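Local coordinates for purine nucleoside phosphorylase (Thermus thermophilus, PDB 1ODJ), which probably catalyses the reversible phosphorolysis of purine nucleosides, splitting them with phosphate into the free base and a ribose 1-phosphate, at residues L85-T90 and A177-A182; Q107-L112 and V153-A158. One frame throughout, in Å; residues are numbered along the deposited sequence.

Contact 1 of 2, residues L85-T90 and A177-A182; sequences LVRVGT and AFEMEA. With GMP (guanosine), chain H; SO4 (sulfate ion), chain G.
The nucleoside site takes its ribose and anion end from this contact, where Arg87 of strand 84-93 meets Glu179 and Glu181 at the end of strand 175-179 and just beyond. The three form a salt-bridge network. Arg87 runs extended through chi2 (174°), then bends at chi3 and again about CD-NE, and both bends bring NE to Glu179 OE2 at 2.8 Å. NE meets that oxygen nearly along its C-O axis, yet the oxygen is tilted from the guanidinium plane and the N-H...O angle is 133°. The syn lone pair of Glu179 OE2 takes Ala182 N at 2.9 Å, while Glu179 OE1 accepts Glu181 N from above the carboxylate plane and probably bonds Ser155 OG. Glu181 OE2 lies over one guanidinium face, 3.1 Å from Arg87 NH1, an attraction of charge alone. The same oxygen accepts guanosine O2' at 2.8 Å, and Glu181 OE1 is held by Gly66 N. At the guanidinium edge, in plane, sulfate O1 lies 2.9 Å from Arg87 NH2 and also receives Thr90 N. A side chain on Gly89 would run into this oxygen. Thr90 OG1 bonds sulfate O3 at 2.7 Å; Arg25, and Arg44 of the second subunit, also bond the sulfate. That ion probably marks the place of the substrate phosphate, so one guanidinium, steadied by two carboxylates, turns its NH2 end to both the anion and the sugar O2'.

Contact 2 of 2, residues Q107-L112 and V153-A158; sequences QGAVPL and VASEDA. With GMP (guanosine), chain H.
The flat groups that meet between Gly108-Leu112 and Val153-Glu156 are peptide units lying side by side: Val110 N bonds Val153 O at 3.1 Å, Val153 N bonds Gly108 O, and Ser155 N bonds Val110 O at 3.0 Å. Leu112 N makes weak bonds to Ser155 O and, across the inverse gamma turn centred on Pro111, to Val110 O. One face of the paired strands carries Ala109, Pro111, Val153 and Ser155, with Ala109 CB 4.0 Å from Val153 CG2 and 3.8 Å from Ser155 OG; helix 182-192 packs on Ala109 and Ser155. The opposite face carries Val110, Ala154, Leu112 and Glu156; here Ala154 CB lies 4.1 Å from Val110 CB and 4.0 Å from Leu112 CD1, and Trp170 of helix 164-171 covers Val110 and Leu112. This is a parallel pair within the mixed central sheet of the phosphorylase superfamily, the two strands inclined at 30°, and strand 175-179 flanks 152-156 on its other side. Glu156 has CG between its backbone N and carbonyl carbon, then runs fully extended (chi2 179°), which carries OE1 to guanosine N2 at 3.0 Å; OE2 is bonded to Thr162 OG1. Replacing Glu156 with an alanine would probably leave the amino group of the guanine and the Thr162 hydroxyl without this shared carboxylate. Beyond the strand pair, Tyr125 and Pro124 of the third subunit pack on Val110 and Leu112.

How the contacts relate
Along the chain the segments run 85-90, 107-112, 153-158 and 177-182, so both segments of contact 2 fall between the two of contact 1. The contacts have centres about 9 Å apart in one mixed sheet, where strands 152-156 and 175-179 are parallel neighbours, probably bonded through Ala154 N and Ala177 O (2.8 Å). The centre of contact 1 lies about 3 Å from the centre of the subunit, that of contact 2 about 12 Å, toward the third subunit. Contact 1 bonds the ribose and also packs on the base; contact 2 bonds the guanine amino group. The sheet thereby sets sugar and base recognition side by side, and His5 of the second subunit also bonds the nucleoside.

Contact 1 of 2, residues L85-T90 and A177-A182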
loop_
_atom_site.group_PDB
_atom_site.type_symbol
_atom_site.label_atom_id
_atom_site.label_comp_id
_atom_site.label_asym_id
_atom_site.label_seq_id
_atom_site.Cartn_x
_atom_site.Cartn_y
_atom_site.Cartn_z
ATOM N N LEU A 85 -0.308 -29.053 15.095
ATOM C CA LEU A 85 1.077 -28.720 14.816
ATOM C C LEU A 85 1.573 -27.634 15.775
ATOM O O LEU A 85 0.961 -26.574 15.920
ATOM C CB LEU A 85 1.232 -28.275 13.351
ATOM C CG LEU A 85 0.583 -29.227 12.324
ATOM C CD1 LEU A 85 -0.941 -29.107 12.372
ATOM C CD2 LEU A 85 1.056 -28.895 10.923
ATOM N N VAL A 86 2.673 -27.934 16.452
ATOM C CA VAL A 86 3.295 -26.996 17.391
ATOM C C VAL A 86 4.722 -26.672 16.950
ATOM O O VAL A 86 5.583 -27.555 16.906
ATOM C CB VAL A 86 3.358 -27.569 18.832
ATOM C CG1 VAL A 86 4.081 -26.603 19.736
ATOM C CG2 VAL A 86 1.946 -27.837 19.358
ATOM N N ARG A 87 4.963 -25.409 16.613
ATOM C CA ARG A 87 6.287 -24.977 16.203
ATOM C C ARG A 87 7.151 -24.901 17.450
ATOM O O ARG A 87 6.748 -24.310 18.445
ATOM C CB ARG A 87 6.224 -23.596 15.545
ATOM C CG ARG A 87 7.599 -23.017 15.199
ATOM C CD ARG A 87 7.519 -21.710 14.417
ATOM N NE ARG A 87 8.528 -20.770 14.883
ATOM C CZ ARG A 87 9.837 -20.954 14.747
ATOM N NH1 ARG A 87 10.295 -22.036 14.140
ATOM N NH2 ARG A 87 10.690 -20.080 15.266
ATOM N N VAL A 88 8.314 -25.542 17.408
ATOM C CA VAL A 88 9.251 -25.502 18.530
ATOM C C VAL A 88 10.548 -24.896 17.969
ATOM O O VAL A 88 11.365 -25.581 17.350
ATOM C CB VAL A 88 9.518 -26.922 19.141
ATOM C CG1 VAL A 88 8.517 -27.211 20.269
ATOM C CG2 VAL A 88 9.401 -27.988 18.075
ATOM N N GLY A 89 10.725 -23.596 18.167
ATOM C CA GLY A 89 11.914 -22.951 17.628
ATOM C C GLY A 89 12.592 -21.930 18.520
ATOM O O GLY A 89 12.278 -21.833 19.707
ATOM N N THR A 90 13.517 -21.169 17.932
ATOM C CA THR A 90 14.270 -20.140 18.650
ATOM C C THR A 90 13.883 -18.759 18.166
ATOM O O THR A 90 13.195 -18.628 17.156
ATOM C CB THR A 90 15.758 -20.302 18.427
ATOM O OG1 THR A 90 16.025 -20.243 17.019
ATOM C CG2 THR A 90 16.230 -21.627 18.978
ATOM N N ALA A 177 9.826 -10.827 20.685
ATOM C CA ALA A 177 10.971 -11.314 19.936
ATOM C C ALA A 177 10.673 -11.568 18.467
ATOM O O ALA A 177 9.514 -11.615 18.037
ATOM C CB ALA A 177 11.500 -12.580 20.581
ATOM N N PHE A 178 11.742 -11.747 17.698
ATOM C CA PHE A 178 11.625 -11.976 16.269
ATOM C C PHE A 178 11.975 -13.404 15.872
ATOM O O PHE A 178 12.892 -14.011 16.439
ATOM C CB PHE A 178 12.514 -10.979 15.494
ATOM C CG PHE A 178 11.995 -9.555 15.500
ATOM C CD1 PHE A 178 11.973 -8.800 16.678
ATOM C CD2 PHE A 178 11.525 -8.970 14.334
ATOM C CE1 PHE A 178 11.486 -7.481 16.692
ATOM C CE2 PHE A 178 11.035 -7.651 14.341
ATOM C CZ PHE A 178 11.019 -6.912 15.527
ATOM N N GLU A 179 11.215 -13.927 14.908
ATOM C CA GLU A 179 11.408 -15.270 14.368
ATOM C C GLU A 179 10.951 -15.305 12.903
ATOM O O GLU A 179 10.602 -14.271 12.342
ATOM C CB GLU A 179 10.685 -16.326 15.235
ATOM C CG GLU A 179 9.217 -16.075 15.562
ATOM C CD GLU A 179 8.271 -16.772 14.607
ATOM O OE1 GLU A 179 7.716 -16.086 13.722
ATOM O OE2 GLU A 179 8.086 -18.007 14.736
ATOM N N MET A 180 10.949 -16.474 12.275
ATOM C CA MET A 180 10.587 -16.537 10.859
ATOM C C MET A 180 9.637 -17.638 10.396
ATOM O O MET A 180 9.811 -18.166 9.303
ATOM C CB MET A 180 11.875 -16.604 10.010
ATOM C CG MET A 180 12.666 -15.288 9.968
ATOM S SD MET A 180 14.398 -15.398 9.360
ATOM C CE MET A 180 14.129 -16.024 7.648
ATOM N N GLU A 181 8.639 -17.994 11.205
ATOM C CA GLU A 181 7.683 -19.034 10.801
ATOM C C GLU A 181 6.285 -18.921 11.368
ATOM O O GLU A 181 5.316 -19.179 10.656
ATOM C CB GLU A 181 8.206 -20.422 11.139
ATOM C CG GLU A 181 9.316 -20.883 10.242
ATOM C CD GLU A 181 10.637 -20.369 10.709
ATOM O OE1 GLU A 181 11.598 -20.374 9.904
ATOM O OE2 GLU A 181 10.705 -19.967 11.893
ATOM N N ALA A 182 6.186 -18.549 12.640
ATOM C CA ALA A 182 4.902 -18.437 13.318
ATOM C C ALA A 182 3.725 -17.916 12.473
ATOM O O ALA A 182 2.764 -18.657 12.223
ATOM C CB ALA A 182 5.052 -17.596 14.599
HETATM O "O5'" GMP H . 18.427 -18.298 12.682
HETATM C "C5'" GMP H . 17.252 -17.734 12.131
HETATM C "C4'" GMP H . 16.178 -18.784 12.419
HETATM O "O4'" GMP H . 15.948 -19.061 13.848
HETATM C "C3'" GMP H . 14.802 -18.381 11.905
HETATM O "O3'" GMP H . 14.244 -19.588 11.312
HETATM C "C2'" GMP H . 13.983 -17.914 13.132
HETATM O "O2'" GMP H . 12.690 -18.516 13.263
HETATM C "C1'" GMP H . 14.964 -18.125 14.329
HETATM N N9 GMP H . 15.573 -16.880 14.909
HETATM C C8 GMP H . 16.386 -16.872 16.021
HETATM N N7 GMP H . 16.802 -15.684 16.350
HETATM C C5 GMP H . 16.238 -14.836 15.403
HETATM C C6 GMP H . 16.345 -13.418 15.258
HETATM O O6 GMP H . 16.981 -12.612 15.957
HETATM N N1 GMP H . 15.621 -12.958 14.166
HETATM C C2 GMP H . 14.883 -13.745 13.325
HETATM N N2 GMP H . 14.260 -13.095 12.328
HETATM N N3 GMP H . 14.768 -15.072 13.444
HETATM C C4 GMP H . 15.469 -15.548 14.502
HETATM S S SO4 G . 14.291 -22.115 14.576
HETATM O O1 SO4 G . 13.405 -21.067 15.149
HETATM O O2 SO4 G . 13.528 -23.367 14.440
HETATM O O3 SO4 G . 15.442 -22.324 15.473
HETATM O O4 SO4 G . 14.764 -21.715 13.234
#

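Contact 2 of 2, residues Q107-L112 and V153-A158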
loop_
_atom_site.group_PDB
_atom_site.type_symbol
_atom_site.label_atom_id
_atom_site.label_comp_id
_atom_site.label_asym_id
_atom_site.label_seq_id
_atom_site.Cartn_x
_atom_site.Cartn_y
_atom_site.Cartn_z
ATOM N N GLN A 107 1.416 -15.869 21.798
ATOM C CA GLN A 107 0.002 -15.530 21.846
ATOM C C GLN A 107 -0.490 -15.118 20.460
ATOM O O GLN A 107 -1.686 -15.209 20.153
ATOM C CB GLN A 107 -0.211 -14.376 22.829
ATOM C CG GLN A 107 -1.632 -13.856 22.889
ATOM C CD GLN A 107 -1.757 -12.679 23.814
ATOM O OE1 GLN A 107 -0.785 -11.959 24.053
ATOM N NE2 GLN A 107 -2.958 -12.455 24.327
ATOM N N GLY A 108 0.452 -14.670 19.630
ATOM C CA GLY A 108 0.140 -14.226 18.279
ATOM C C GLY A 108 1.412 -13.812 17.553
ATOM O O GLY A 108 2.480 -13.735 18.174
ATOM N N ALA A 109 1.312 -13.536 16.251
ATOM C CA ALA A 109 2.484 -13.147 15.467
ATOM C C ALA A 109 2.267 -12.007 14.478
ATOM O O ALA A 109 1.547 -12.176 13.485
ATOM C CB ALA A 109 3.007 -14.354 14.715
ATOM N N VAL A 110 2.884 -10.855 14.742
ATOM C CA VAL A 110 2.799 -9.730 13.814
ATOM C C VAL A 110 3.308 -10.276 12.474
ATOM O O VAL A 110 4.449 -10.758 12.375
ATOM C CB VAL A 110 3.723 -8.578 14.211
ATOM C CG1 VAL A 110 3.590 -7.458 13.184
ATOM C CG2 VAL A 110 3.386 -8.079 15.613
ATOM N N PRO A 111 2.475 -10.195 11.425
ATOM C CA PRO A 111 2.850 -10.696 10.100
ATOM C C PRO A 111 3.726 -9.763 9.280
ATOM O O PRO A 111 3.220 -8.994 8.470
ATOM C CB PRO A 111 1.494 -10.953 9.446
ATOM C CG PRO A 111 0.671 -9.811 9.949
ATOM C CD PRO A 111 1.098 -9.659 11.418
ATOM N N LEU A 112 5.038 -9.841 9.494
ATOM C CA LEU A 112 5.997 -9.011 8.766
ATOM C C LEU A 112 6.554 -9.785 7.576
ATOM O O LEU A 112 7.437 -9.308 6.880
ATOM C CB LEU A 112 7.157 -8.591 9.691
ATOM C CG LEU A 112 6.848 -7.619 10.831
ATOM C CD1 LEU A 112 8.072 -7.382 11.688
ATOM C CD2 LEU A 112 6.379 -6.313 10.239
ATOM N N VAL A 153 5.181 -12.239 19.126
ATOM C CA VAL A 153 6.500 -12.360 18.526
ATOM C C VAL A 153 6.243 -11.751 17.154
ATOM O O VAL A 153 5.094 -11.502 16.789
ATOM C CB VAL A 153 6.943 -13.819 18.342
ATOM C CG1 VAL A 153 6.932 -14.525 19.673
ATOM C CG2 VAL A 153 6.045 -14.523 17.328
ATOM N N ALA A 154 7.291 -11.491 16.393
ATOM C CA ALA A 154 7.084 -10.930 15.072
ATOM C C ALA A 154 7.749 -11.835 14.052
ATOM O O ALA A 154 8.876 -12.289 14.246
ATOM C CB ALA A 154 7.644 -9.514 14.998
ATOM N N SER A 155 7.035 -12.120 12.975
ATOM C CA SER A 155 7.580 -12.982 11.941
ATOM C C SER A 155 8.056 -12.143 10.771
ATOM O O SER A 155 7.240 -11.534 10.077
ATOM C CB SER A 155 6.512 -13.979 11.455
ATOM O OG SER A 155 6.095 -14.853 12.495
ATOM N N GLU A 156 9.367 -12.101 10.554
ATOM C CA GLU A 156 9.896 -11.346 9.430
ATOM C C GLU A 156 10.476 -12.255 8.344
ATOM O O GLU A 156 10.555 -13.472 8.513
ATOM C CB GLU A 156 10.947 -10.326 9.897
ATOM C CG GLU A 156 12.127 -10.905 10.661
ATOM C CD GLU A 156 13.132 -9.828 11.066
ATOM O OE1 GLU A 156 14.135 -10.169 11.725
ATOM O OE2 GLU A 156 12.927 -8.640 10.728
ATOM N N ASP A 157 10.869 -11.645 7.229
ATOM C CA ASP A 157 11.435 -12.351 6.083
ATOM C C ASP A 157 12.942 -12.175 5.966
ATOM O O ASP A 157 13.665 -13.122 5.686
ATOM C CB ASP A 157 10.786 -11.846 4.794
ATOM C CG ASP A 157 9.457 -12.506 4.518
ATOM O OD1 ASP A 157 8.674 -11.956 3.714
ATOM O OD2 ASP A 157 9.197 -13.586 5.093
ATOM N N ALA A 158 13.398 -10.947 6.176
ATOM C CA ALA A 158 14.804 -10.608 6.062
ATOM C C ALA A 158 15.490 -10.555 7.408
ATOM O O ALA A 158 15.424 -9.543 8.103
ATOM C CB ALA A 158 14.950 -9.270 5.359
HETATM O "O5'" GMP H . 18.427 -18.298 12.682
HETATM C "C5'" GMP H . 17.252 -17.734 12.131
HETATM C "C4'" GMP H . 16.178 -18.784 12.419
HETATM O "O4'" GMP H . 15.948 -19.061 13.848
HETATM C "C3'" GMP H . 14.802 -18.381 11.905
HETATM O "O3'" GMP H . 14.244 -19.588 11.312
HETATM C "C2'" GMP H . 13.983 -17.914 13.132
HETATM O "O2'" GMP H . 12.690 -18.516 13.263
HETATM C "C1'" GMP H . 14.964 -18.125 14.329
HETATM N N9 GMP H . 15.573 -16.880 14.909
HETATM C C8 GMP H . 16.386 -16.872 16.021
HETATM N N7 GMP H . 16.802 -15.684 16.350
HETATM C C5 GMP H . 16.238 -14.836 15.403
HETATM C C6 GMP H . 16.345 -13.418 15.258
HETATM O O6 GMP H . 16.981 -12.612 15.957
HETATM N N1 GMP H . 15.621 -12.958 14.166
HETATM C C2 GMP H . 14.883 -13.745 13.325
HETATM N N2 GMP H . 14.260 -13.095 12.328
HETATM N N3 GMP H . 14.768 -15.072 13.444
HETATM C C4 GMP H . 15.469 -15.548 14.502
#